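Local coordinates for flagellar hook-associated protein 3 (Bacillus cereus, PDB 5ZIY) that probably forms part of the junction between the hook and the filament of the bacterial flagellum, as a structural protein, at residues 53-58 with 74-79; 138-143 with 174-179; 144-149 with 166-171. One frame throughout, in Å; residues are numbered along the deposited sequence.

Contact 1 (53-58 with 74-79)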
loop_
_atom_site.group_PDB
_atom_site.type_symbol
_atom_site.label_atom_id
_atom_site.label_comp_id
_atom_site.label_asym_id
_atom_site.label_seq_id
_atom_site.Cartn_x
_atom_site.Cartn_y
_atom_site.Cartn_z
ATOM N N ASP A 53 -4.161 -12.879 -13.148
ATOM C CA ASP A 53 -4.485 -14.306 -12.926
ATOM C C ASP A 53 -5.531 -14.812 -13.943
ATOM O O ASP A 53 -5.343 -15.840 -14.587
ATOM C CB ASP A 53 -5.033 -14.503 -11.496
ATOM C CG ASP A 53 -5.500 -15.925 -11.216
ATOM O OD1 ASP A 53 -4.617 -16.788 -11.065
ATOM O OD2 ASP A 53 -6.742 -16.198 -11.105
ATOM N N GLN A 54 -6.619 -14.063 -14.079
ATOM C CA GLN A 54 -7.699 -14.404 -15.008
ATOM C C GLN A 54 -7.205 -14.546 -16.466
ATOM O O GLN A 54 -7.483 -15.540 -17.122
ATOM C CB GLN A 54 -8.834 -13.365 -14.891
ATOM C CG GLN A 54 -9.560 -13.361 -13.504
ATOM C CD GLN A 54 -10.614 -12.234 -13.333
ATOM O OE1 GLN A 54 -10.295 -11.032 -13.378
ATOM N NE2 GLN A 54 -11.854 -12.628 -13.092
ATOM N N LEU A 55 -6.458 -13.552 -16.942
ATOM C CA LEU A 55 -5.888 -13.527 -18.304
ATOM C C LEU A 55 -4.851 -14.635 -18.557
ATOM O O LEU A 55 -4.615 -15.031 -19.701
ATOM C CB LEU A 55 -5.166 -12.183 -18.538
ATOM C CG LEU A 55 -5.984 -10.898 -18.618
ATOM C CD1 LEU A 55 -5.039 -9.689 -18.679
ATOM C CD2 LEU A 55 -6.967 -10.923 -19.797
ATOM N N THR A 56 -4.175 -15.055 -17.491
ATOM C CA THR A 56 -3.210 -16.110 -17.573
ATOM C C THR A 56 -3.904 -17.480 -17.597
ATOM O O THR A 56 -3.403 -18.397 -18.215
ATOM C CB THR A 56 -2.164 -16.018 -16.450
ATOM O OG1 THR A 56 -1.518 -14.723 -16.493
ATOM C CG2 THR A 56 -1.123 -17.085 -16.646
ATOM N N VAL A 57 -5.046 -17.602 -16.932
ATOM C CA VAL A 57 -5.886 -18.782 -17.061
ATOM C C VAL A 57 -6.377 -18.884 -18.528
ATOM O O VAL A 57 -6.287 -19.963 -19.144
ATOM C CB VAL A 57 -7.046 -18.773 -16.002
ATOM C CG1 VAL A 57 -8.125 -19.808 -16.318
ATOM C CG2 VAL A 57 -6.489 -19.002 -14.586
ATOM N N GLN A 58 -6.840 -17.769 -19.109
ATOM C CA GLN A 58 -7.242 -17.740 -20.533
ATOM C C GLN A 58 -6.098 -18.251 -21.397
ATOM O O GLN A 58 -6.292 -19.114 -22.243
ATOM C CB GLN A 58 -7.624 -16.329 -21.006
ATOM C CG GLN A 58 -8.995 -15.879 -20.567
ATOM C CD GLN A 58 -9.328 -14.435 -20.956
ATOM O OE1 GLN A 58 -8.644 -13.816 -21.783
ATOM N NE2 GLN A 58 -10.403 -13.911 -20.378
ATOM N N VAL A 74 -0.127 -8.509 -24.194
ATOM C CA VAL A 74 -0.206 -7.039 -24.239
ATOM C C VAL A 74 -0.930 -6.477 -23.042
ATOM O O VAL A 74 -0.394 -5.616 -22.357
ATOM C CB VAL A 74 -0.888 -6.521 -25.525
ATOM C CG1 VAL A 74 -1.327 -5.085 -25.352
ATOM C CG2 VAL A 74 0.083 -6.658 -26.731
ATOM N N GLU A 75 -2.137 -6.955 -22.765
ATOM C CA GLU A 75 -2.930 -6.381 -21.676
ATOM C C GLU A 75 -2.245 -6.576 -20.324
ATOM O O GLU A 75 -2.322 -5.703 -19.462
ATOM C CB GLU A 75 -4.332 -6.972 -21.647
ATOM C CG GLU A 75 -5.442 -5.934 -21.771
ATOM C CD GLU A 75 -6.107 -5.621 -20.467
ATOM O OE1 GLU A 75 -5.472 -4.916 -19.647
ATOM O OE2 GLU A 75 -7.278 -6.066 -20.278
ATOM N N ILE A 76 -1.574 -7.705 -20.146
ATOM C CA ILE A 76 -0.776 -7.926 -18.957
ATOM C C ILE A 76 0.308 -6.823 -18.818
ATOM O O ILE A 76 0.681 -6.454 -17.723
ATOM C CB ILE A 76 -0.107 -9.301 -18.985
ATOM C CG1 ILE A 76 -1.137 -10.424 -18.825
ATOM C CG2 ILE A 76 0.920 -9.410 -17.880
ATOM C CD1 ILE A 76 -1.269 -10.913 -17.419
ATOM N N ASP A 77 0.800 -6.332 -19.954
ATOM C CA ASP A 77 1.728 -5.199 -20.009
ATOM C C ASP A 77 1.106 -3.884 -19.525
ATOM O O ASP A 77 1.782 -3.091 -18.863
ATOM C CB ASP A 77 2.274 -5.047 -21.431
ATOM C CG ASP A 77 3.403 -4.051 -21.528
ATOM O OD1 ASP A 77 4.520 -4.366 -21.069
ATOM O OD2 ASP A 77 3.157 -2.957 -22.100
ATOM N N GLN A 78 -0.152 -3.644 -19.850
ATOM C CA GLN A 78 -0.853 -2.486 -19.301
ATOM C C GLN A 78 -0.935 -2.616 -17.765
ATOM O O GLN A 78 -0.748 -1.649 -17.023
ATOM C CB GLN A 78 -2.284 -2.359 -19.850
ATOM C CG GLN A 78 -2.443 -2.112 -21.364
ATOM C CD GLN A 78 -3.928 -1.922 -21.791
ATOM O OE1 GLN A 78 -4.517 -2.801 -22.429
ATOM N NE2 GLN A 78 -4.532 -0.773 -21.422
ATOM N N ILE A 79 -1.238 -3.826 -17.311
ATOM C CA ILE A 79 -1.359 -4.115 -15.897
ATOM C C ILE A 79 -0.011 -3.915 -15.213
ATOM O O ILE A 79 0.064 -3.363 -14.114
ATOM C CB ILE A 79 -1.964 -5.539 -15.694
ATOM C CG1 ILE A 79 -3.457 -5.510 -16.087
ATOM C CG2 ILE A 79 -1.888 -6.008 -14.257
ATOM C CD1 ILE A 79 -4.147 -6.908 -16.092
#
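Leu-55 gives the largest share of this contact, and a single branch, CD1, does its touching. With CG beside the backbone N (chi1 -68°) and the chain extended beyond it, CD1 is pushed out from helix 8-60 toward helix 67-87. There it meets Ile-79 tip to tip, CD1 to CD1 at 3.9 Å. The same methyl lies 4.0 Å from CG1 of Ile-76, whose side chain runs past that of Leu-55 in the opposite direction. Ile-76 also sends its own CD1 across the side chain of Thr-56 at nearly a right angle, ending 3.9 Å from OG1. That buried hydroxyl is hydrogen-bonded to Ala-52 O, one turn back in its own helix, which gives it a partner although Ile-76 offers only a methyl. Met-150 and Ser-151 of helix 137-155 close over this inner side, touching Thr-56 and Ile-76 respectively.

The outer side is looser. Glu-75 offers Leu-55 CD1 only the root of its side chain, CB at 4.1 Å, while its bent chain takes the carboxylate across to Arg-51 of helix 8-60 in a long, weak ion pair. The segment axes are nearly antiparallel, at 166°, and approach to 10.4 Å at their closest. With no hydrogen bond between the segments, this helical hairpin of the flagellin-type N-terminal region is held here by methyl packing, with at most a weak electrostatic addition at the edge.

Contact 2 (138-143 with 174-179)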
loop_
_atom_site.group_PDB
_atom_site.type_symbol
_atom_site.label_atom_id
_atom_site.label_comp_id
_atom_site.label_asym_id
_atom_site.label_seq_id
_atom_site.Cartn_x
_atom_site.Cartn_y
_atom_site.Cartn_z
ATOM N N ALA A 138 10.277 -6.120 -0.657
ATOM C CA ALA A 138 9.911 -7.526 -0.493
ATOM C C ALA A 138 8.463 -7.806 -0.887
ATOM O O ALA A 138 8.133 -8.908 -1.281
ATOM C CB ALA A 138 10.213 -8.031 0.967
ATOM N N LEU A 139 7.597 -6.805 -0.786
ATOM C CA LEU A 139 6.186 -6.982 -1.074
ATOM C C LEU A 139 5.930 -6.836 -2.572
ATOM O O LEU A 139 5.122 -7.564 -3.144
ATOM C CB LEU A 139 5.386 -5.929 -0.302
ATOM C CG LEU A 139 3.858 -5.928 -0.383
ATOM C CD1 LEU A 139 3.244 -7.019 0.540
ATOM C CD2 LEU A 139 3.369 -4.521 -0.068
ATOM N N LEU A 140 6.614 -5.878 -3.208
ATOM C CA LEU A 140 6.231 -5.434 -4.577
ATOM C C LEU A 140 7.258 -5.730 -5.665
ATOM O O LEU A 140 6.881 -5.899 -6.833
ATOM C CB LEU A 140 5.876 -3.944 -4.578
ATOM C CG LEU A 140 4.595 -3.608 -3.816
ATOM C CD1 LEU A 140 4.505 -2.112 -3.582
ATOM C CD2 LEU A 140 3.302 -4.105 -4.530
ATOM N N SER A 141 8.538 -5.857 -5.323
ATOM C CA SER A 141 9.481 -6.288 -6.347
ATOM C C SER A 141 9.075 -7.615 -6.959
ATOM O O SER A 141 9.122 -7.771 -8.171
ATOM C CB SER A 141 10.935 -6.331 -5.841
ATOM O OG SER A 141 11.371 -5.019 -5.700
ATOM N N PRO A 142 8.618 -8.570 -6.142
ATOM C CA PRO A 142 8.324 -9.815 -6.859
ATOM C C PRO A 142 6.997 -9.757 -7.626
ATOM O O PRO A 142 6.848 -10.454 -8.639
ATOM C CB PRO A 142 8.331 -10.917 -5.749
ATOM C CG PRO A 142 8.824 -10.294 -4.517
ATOM C CD PRO A 142 8.638 -8.758 -4.680
ATOM N N VAL A 143 6.057 -8.931 -7.169
ATOM C CA VAL A 143 4.848 -8.682 -7.900
ATOM C C VAL A 143 5.158 -8.232 -9.295
ATOM O O VAL A 143 4.661 -8.804 -10.259
ATOM C CB VAL A 143 3.980 -7.627 -7.228
ATOM C CG1 VAL A 143 2.838 -7.224 -8.133
ATOM C CG2 VAL A 143 3.436 -8.194 -5.940
ATOM N N ASP A 174 -1.338 -13.165 -2.443
ATOM C CA ASP A 174 -1.552 -13.475 -1.019
ATOM C C ASP A 174 -0.719 -12.541 -0.140
ATOM O O ASP A 174 -1.127 -12.134 0.930
ATOM C CB ASP A 174 -1.137 -14.912 -0.700
ATOM C CG ASP A 174 -2.019 -15.956 -1.367
ATOM O OD1 ASP A 174 -3.160 -15.627 -1.774
ATOM O OD2 ASP A 174 -1.567 -17.125 -1.466
ATOM N N GLY A 175 0.485 -12.247 -0.567
ATOM C CA GLY A 175 1.280 -11.201 0.080
ATOM C C GLY A 175 0.567 -9.842 0.078
ATOM O O GLY A 175 0.588 -9.140 1.065
ATOM N N ILE A 176 -0.099 -9.484 -1.005
ATOM C CA ILE A 176 -0.771 -8.172 -1.058
ATOM C C ILE A 176 -2.051 -8.204 -0.211
ATOM O O ILE A 176 -2.399 -7.229 0.457
ATOM C CB ILE A 176 -1.186 -7.795 -2.496
ATOM C CG1 ILE A 176 0.063 -7.582 -3.384
ATOM C CG2 ILE A 176 -2.196 -6.615 -2.470
ATOM C CD1 ILE A 176 0.964 -6.392 -3.003
ATOM N N ILE A 177 -2.749 -9.323 -0.243
ATOM C CA ILE A 177 -3.964 -9.455 0.597
ATOM C C ILE A 177 -3.609 -9.349 2.099
ATOM O O ILE A 177 -4.255 -8.640 2.836
ATOM C CB ILE A 177 -4.692 -10.761 0.342
ATOM C CG1 ILE A 177 -5.251 -10.798 -1.092
ATOM C CG2 ILE A 177 -5.805 -11.000 1.406
ATOM C CD1 ILE A 177 -5.784 -12.206 -1.520
ATOM N N ASN A 178 -2.603 -10.090 2.548
ATOM C CA ASN A 178 -2.188 -10.002 3.949
ATOM C C ASN A 178 -1.786 -8.574 4.319
ATOM O O ASN A 178 -2.113 -8.100 5.418
ATOM C CB ASN A 178 -1.043 -10.960 4.275
ATOM C CG ASN A 178 -1.452 -12.425 4.164
ATOM O OD1 ASN A 178 -2.628 -12.748 4.239
ATOM N ND2 ASN A 178 -0.472 -13.314 3.962
ATOM N N ARG A 179 -1.083 -7.863 3.438
ATOM C CA ARG A 179 -0.758 -6.459 3.788
ATOM C C ARG A 179 -2.023 -5.586 3.865
ATOM O O ARG A 179 -2.129 -4.676 4.713
ATOM C CB ARG A 179 0.239 -5.834 2.814
ATOM C CG ARG A 179 0.660 -4.395 3.177
ATOM C CD ARG A 179 1.405 -4.332 4.507
ATOM N NE ARG A 179 2.668 -5.070 4.481
ATOM C CZ ARG A 179 3.857 -4.582 4.093
ATOM N NH1 ARG A 179 3.976 -3.307 3.677
ATOM N NH2 ARG A 179 4.949 -5.371 4.137
#
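The apolar contacts between Leu-139, Leu-140, Val-143 and Ile-176 converge on one methyl, CD1 of Ile-176. Leu-140 comes closest, its CD2 being 3.6 Å from that CD1, and the two side chains cross at about a right angle. Leu-139 also crosses Ile-176 steeply, with CG at 3.9 Å from CD1. Val-143 adds CG2 from one turn further along, at 4.2 Å from the same CD1. Val-45 of helix 8-60 also touches Ile-176, and Phe-97 touches both leucines, extending the apolar cluster beyond the helix pair.

The backbone contributes through Gly-175, which lies opposite Leu-139 with the two CA atoms 6.6 Å apart. Leu-139 has CG anti to its N (chi1 -178°), and its CD1 comes to 3.4 Å from Gly-175 O in van der Waals contact. The two helices, 137-155 and 162-204, run antiparallel here, with a signed crossing angle of -149° and segment axes 9.9 Å apart; with helices 8-60 and 67-87 they make up the helical bundle of this protein. Helix 137-155 is kinked at Pro-142, where the N atoms of residues 142 and 143 have no bond to the preceding turn.

The remaining contact is made to a charged side chain, Arg-179. Leu-139 CD2 sits 4.0 Å above one face of its guanidinium, displaced toward the rim, while CD1 packs against the aliphatic CB. Bends at chi2 and chi3 fold the arginine over the leucine. Its NE has a long, weak ion pair with Glu-182, and Arg-134 lies near its NH1.

Contact 3 (144-149 with 166-171); sequences IKTLKQ and LEENKQ
Thr-146 OG1 is the polar atom on which this contact turns, with three groups around it. Across the helix pair, OE1 of Glu-168 comes within 2.9 Å of OG1, a hydrogen-bonding distance. Pro-142 O, one turn back in the same helix, also lies within reach of the one hydroxyl proton, so the two acceptors compete for it. ND2 of Asn-172 is the third group, making a weak bond to OG1.

The torsions of both residues account for the meeting. In Thr-146, OG1 stands beside the backbone N (chi1 -59°), facing back toward Pro-142 O, while the methyl CG2 is turned to the other helix. In Glu-168 the chain is extended beyond CG, so the carboxylate reaches across to the threonine, the two side chains passing at a slant. CG2 packs alongside the polar link: it lies 3.7 Å from CB of Glu-168 and 3.8 Å from the backbone N of Asn-169.

The side chain of Asn-169 meets Thr-146 through CB, 4.2 Å from CG2. Its amide is turned toward helix 8-60, where ND2 bonds to Leu-49 O, and OD1 is merely approached by Leu-147 CD2 at 4.3 Å. On the outer side Gln-149 folds back on its own helix, NE2 giving a weak bond to Lys-145 O at 3.4 Å. The same NE2 is 4.3 Å from OE1 of Glu-168, too long for a hydrogen bond.

The segment axes run antiparallel at 154° and come within 9.6 Å. The chemistry is consistent with a buried, partly polar join between the two helices, in which Glu-168 and Pro-142 O share the reach of one hydroxyl, and whose buried asparagine links helix 162-204 to helix 8-60.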
loop_
_atom_site.group_PDB
_atom_site.type_symbol
_atom_site.label_atom_id
_atom_site.label_comp_id
_atom_site.label_asym_id
_atom_site.label_seq_id
_atom_site.Cartn_x
_atom_site.Cartn_y
_atom_site.Cartn_z
ATOM N N ILE A 144 6.009 -7.211 -9.388
ATOM C CA ILE A 144 6.341 -6.587 -10.664
ATOM C C ILE A 144 7.165 -7.527 -11.541
ATOM O O ILE A 144 6.918 -7.635 -12.728
ATOM C CB ILE A 144 7.077 -5.231 -10.449
ATOM C CG1 ILE A 144 6.185 -4.286 -9.668
ATOM C CG2 ILE A 144 7.549 -4.619 -11.788
ATOM C CD1 ILE A 144 6.902 -3.059 -9.034
ATOM N N LYS A 145 8.143 -8.210 -10.956
ATOM C CA LYS A 145 9.007 -9.111 -11.742
ATOM C C LYS A 145 8.194 -10.221 -12.361
ATOM O O LYS A 145 8.406 -10.548 -13.521
ATOM C CB LYS A 145 10.128 -9.704 -10.889
ATOM C CG LYS A 145 11.157 -8.657 -10.504
ATOM C CD LYS A 145 12.156 -9.126 -9.455
ATOM C CE LYS A 145 13.292 -8.090 -9.280
ATOM N NZ LYS A 145 14.079 -8.242 -8.008
ATOM N N THR A 146 7.264 -10.787 -11.577
ATOM C CA THR A 146 6.375 -11.826 -12.078
ATOM C C THR A 146 5.507 -11.276 -13.231
ATOM O O THR A 146 5.410 -11.910 -14.262
ATOM C CB THR A 146 5.496 -12.416 -10.966
ATOM O OG1 THR A 146 6.344 -12.971 -9.943
ATOM C CG2 THR A 146 4.559 -13.528 -11.513
ATOM N N LEU A 147 4.916 -10.081 -13.070
ATOM C CA LEU A 147 4.054 -9.536 -14.141
ATOM C C LEU A 147 4.910 -9.368 -15.428
ATOM O O LEU A 147 4.466 -9.670 -16.533
ATOM C CB LEU A 147 3.407 -8.190 -13.745
ATOM C CG LEU A 147 2.268 -8.246 -12.712
ATOM C CD1 LEU A 147 1.818 -6.778 -12.330
ATOM C CD2 LEU A 147 1.107 -9.099 -13.191
ATOM N N LYS A 148 6.140 -8.908 -15.269
ATOM C CA LYS A 148 7.003 -8.716 -16.430
ATOM C C LYS A 148 7.336 -10.013 -17.175
ATOM O O LYS A 148 7.299 -10.049 -18.392
ATOM C CB LYS A 148 8.257 -7.955 -16.046
ATOM C CG LYS A 148 9.089 -7.581 -17.249
ATOM C CD LYS A 148 10.420 -7.077 -16.854
ATOM C CE LYS A 148 11.277 -6.743 -18.078
ATOM N NZ LYS A 148 12.241 -7.842 -18.274
ATOM N N GLN A 149 7.638 -11.081 -16.451
ATOM C CA GLN A 149 7.877 -12.369 -17.084
ATOM C C GLN A 149 6.567 -12.942 -17.689
ATOM O O GLN A 149 6.611 -13.723 -18.644
ATOM C CB GLN A 149 8.484 -13.379 -16.097
ATOM C CG GLN A 149 9.792 -12.966 -15.438
ATOM C CD GLN A 149 10.167 -13.921 -14.287
ATOM O OE1 GLN A 149 10.332 -15.135 -14.503
ATOM N NE2 GLN A 149 10.268 -13.382 -13.055
ATOM N N LEU A 166 1.782 -18.446 -12.984
ATOM C CA LEU A 166 0.435 -18.424 -12.400
ATOM C C LEU A 166 0.539 -18.617 -10.894
ATOM O O LEU A 166 -0.074 -17.891 -10.135
ATOM C CB LEU A 166 -0.455 -19.524 -13.004
ATOM C CG LEU A 166 -1.905 -19.659 -12.536
ATOM C CD1 LEU A 166 -2.708 -18.501 -13.057
ATOM C CD2 LEU A 166 -2.566 -20.992 -12.955
ATOM N N GLU A 167 1.321 -19.609 -10.474
ATOM C CA GLU A 167 1.527 -19.873 -9.036
ATOM C C GLU A 167 2.298 -18.745 -8.368
ATOM O O GLU A 167 1.974 -18.365 -7.250
ATOM C CB GLU A 167 2.237 -21.219 -8.787
ATOM C CG GLU A 167 1.309 -22.341 -8.298
ATOM C CD GLU A 167 0.774 -22.151 -6.860
ATOM O OE1 GLU A 167 1.408 -21.454 -6.040
ATOM O OE2 GLU A 167 -0.283 -22.741 -6.541
ATOM N N GLU A 168 3.330 -18.236 -9.039
ATOM C CA GLU A 168 4.083 -17.083 -8.508
ATOM C C GLU A 168 3.148 -15.901 -8.238
ATOM O O GLU A 168 3.215 -15.277 -7.171
ATOM C CB GLU A 168 5.168 -16.602 -9.462
ATOM C CG GLU A 168 6.500 -17.321 -9.334
ATOM C CD GLU A 168 7.595 -16.618 -10.114
ATOM O OE1 GLU A 168 7.338 -15.536 -10.704
ATOM O OE2 GLU A 168 8.717 -17.156 -10.148
ATOM N N ASN A 169 2.287 -15.599 -9.206
ATOM C CA ASN A 169 1.335 -14.492 -9.038
ATOM C C ASN A 169 0.338 -14.758 -7.910
ATOM O O ASN A 169 -0.064 -13.811 -7.219
ATOM C CB ASN A 169 0.607 -14.156 -10.353
ATOM C CG ASN A 169 -0.325 -12.955 -10.216
ATOM O OD1 ASN A 169 0.140 -11.845 -9.978
ATOM N ND2 ASN A 169 -1.625 -13.166 -10.378
ATOM N N LYS A 170 -0.073 -16.011 -7.718
ATOM C CA LYS A 170 -0.975 -16.331 -6.609
ATOM C C LYS A 170 -0.301 -16.047 -5.254
ATOM O O LYS A 170 -0.896 -15.419 -4.394
ATOM C CB LYS A 170 -1.475 -17.789 -6.655
ATOM C CG LYS A 170 -2.519 -18.085 -7.738
ATOM C CD LYS A 170 -3.242 -19.415 -7.488
ATOM C CE LYS A 170 -4.458 -19.631 -8.410
ATOM N NZ LYS A 170 -4.126 -20.507 -9.561
ATOM N N GLN A 171 0.927 -16.515 -5.069
ATOM C CA GLN A 171 1.705 -16.220 -3.845
ATOM C C GLN A 171 1.988 -14.739 -3.642
ATOM O O GLN A 171 1.928 -14.245 -2.521
ATOM C CB GLN A 171 3.018 -16.989 -3.847
ATOM C CG GLN A 171 2.808 -18.487 -3.666
ATOM C CD GLN A 171 4.090 -19.268 -3.811
ATOM O OE1 GLN A 171 5.069 -18.771 -4.371
ATOM N NE2 GLN A 171 4.093 -20.507 -3.318
#

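Overall arrangement
From the N terminus, helix 8-60 runs to a turn, part of which is not modelled, and helix 67-87 comes back along it; contact 1 closes this first hairpin. The chain then passes through its short strands and loops before helices 137-155 and 162-204 form a second hairpin. Contact 3 joins these nearer their turn and contact 2 farther out, so the loop of contact 3 lies within that of contact 2, their centres 10 Å apart. Contact 1 precedes both in series, yet it touches contact 3: Asp-53 packs on Leu-166, and Ile-76 on the backbone of Leu-147. These touches help to join the two hairpins into one bundle.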